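Local atomic coordinates of tryptophan synthase alpha chain (Aquifex aeolicus, PDB entry 2EKC), a protein that probably cleaves indoleglycerol phosphate to indole and glyceraldehyde 3-phosphate, as the alpha subunit of the complex that completes tryptophan biosynthesis. Residues R222-G225 against S226-D229. Residues are numbered along the deposited sequence; the frame is centred on the assembly and turned at random.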
# COMPACT_ATOMS: atom_id res chain seq x y z
N ARG A 222 12.84 10.70 -5.64
CA ARG A 222 13.71 10.73 -6.81
C ARG A 222 14.77 9.63 -6.73
O ARG A 222 14.98 8.89 -7.69
CB ARG A 222 14.38 12.11 -6.92
CG ARG A 222 15.40 12.22 -8.05
CD ARG A 222 14.76 12.02 -9.41
NE ARG A 222 13.90 13.14 -9.79
CZ ARG A 222 13.12 13.15 -10.86
NH1 ARG A 222 13.09 12.10 -11.67
NH2 ARG A 222 12.37 14.21 -11.13
N GLU A 223 15.43 9.52 -5.58
CA GLU A 223 16.46 8.51 -5.38
C GLU A 223 15.94 7.08 -5.47
O GLU A 223 16.50 6.25 -6.20
CB GLU A 223 17.16 8.72 -4.04
CG GLU A 223 17.81 10.09 -3.90
CD GLU A 223 18.49 10.29 -2.56
OE1 GLU A 223 17.80 10.22 -1.52
OE2 GLU A 223 19.72 10.52 -2.56
N ILE A 224 14.88 6.77 -4.73
CA ILE A 224 14.32 5.43 -4.76
C ILE A 224 13.69 5.14 -6.11
O ILE A 224 13.83 4.05 -6.66
CB ILE A 224 13.26 5.24 -3.67
CG1 ILE A 224 13.90 5.45 -2.29
CG2 ILE A 224 12.64 3.85 -3.77
CD1 ILE A 224 12.92 5.48 -1.16
N GLY A 225 12.99 6.14 -6.65
CA GLY A 225 12.35 5.99 -7.94
C GLY A 225 13.33 5.77 -9.06
O GLY A 225 12.95 5.34 -10.16
N SER A 226 14.61 6.05 -8.81
CA SER A 226 15.63 5.86 -9.83
C SER A 226 15.87 4.37 -10.09
O SER A 226 16.37 4.01 -11.15
CB SER A 226 16.95 6.51 -9.41
OG SER A 226 17.60 5.74 -8.41
N PHE A 227 15.52 3.53 -9.13
CA PHE A 227 15.71 2.09 -9.30
C PHE A 227 14.46 1.23 -9.07
O PHE A 227 14.44 0.05 -9.43
CB PHE A 227 16.88 1.59 -8.43
CG PHE A 227 16.66 1.73 -6.95
CD1 PHE A 227 15.93 0.77 -6.25
CD2 PHE A 227 17.21 2.79 -6.25
CE1 PHE A 227 15.76 0.87 -4.88
CE2 PHE A 227 17.04 2.90 -4.87
CZ PHE A 227 16.31 1.94 -4.19
N ALA A 228 13.42 1.81 -8.47
CA ALA A 228 12.18 1.06 -8.24
C ALA A 228 11.12 1.59 -9.20
O ALA A 228 11.30 2.64 -9.82
CB ALA A 228 11.73 1.24 -6.80
N ASP A 229 10.00 0.87 -9.32
CA ASP A 229 8.92 1.31 -10.20
C ASP A 229 7.97 2.22 -9.44
O ASP A 229 7.05 2.81 -10.02
CB ASP A 229 8.18 0.09 -10.74
CG ASP A 229 9.10 -0.85 -11.49
OD1 ASP A 229 9.68 -0.42 -12.50
OD2 ASP A 229 9.25 -2.01 -11.05
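The chain leaves its last helical turn with the amides of Phe-227 and Ala-228 both hydrogen-bonded to Ile-224 O, Phe-227 N at 3.0 Å and Ala-228 N at 2.9 Å. This is the C-terminal end of helix 218-225, where the parallel eight-stranded TIM barrel passes from an outer helix to strand 230-233. The two donors reach the oxygen differently: Ala-228 N lies nearly in line with the C=O bond, Phe-227 N well above the carbonyl plane. A chi1 of 64° tucks the ring of Phe-227 back over the turn, and Ile-224 O lies over the ring centre, 3.6 Å above the plane of the Phe-227 ring. Ring atom CZ lies 4.2 Å from Ile-224 CG2, and helix 192-204 packs on the ring through Ile-194, Lys-195 and Val-198. With an alanine in place of Phe-227, Ile-224 O would probably lose the ring over it and a gap would be likely to open against helix 192-204. Ile-224 CG2 also touches Ala-228 CB, and both side chains rest on Val-211 of the barrel wall. One residue back, Glu-223 O accepts a weak bond from Ser-226 N and a short one from the same serine's hydroxyl, 2.5 Å from Ser-226 OG to Glu-223 O.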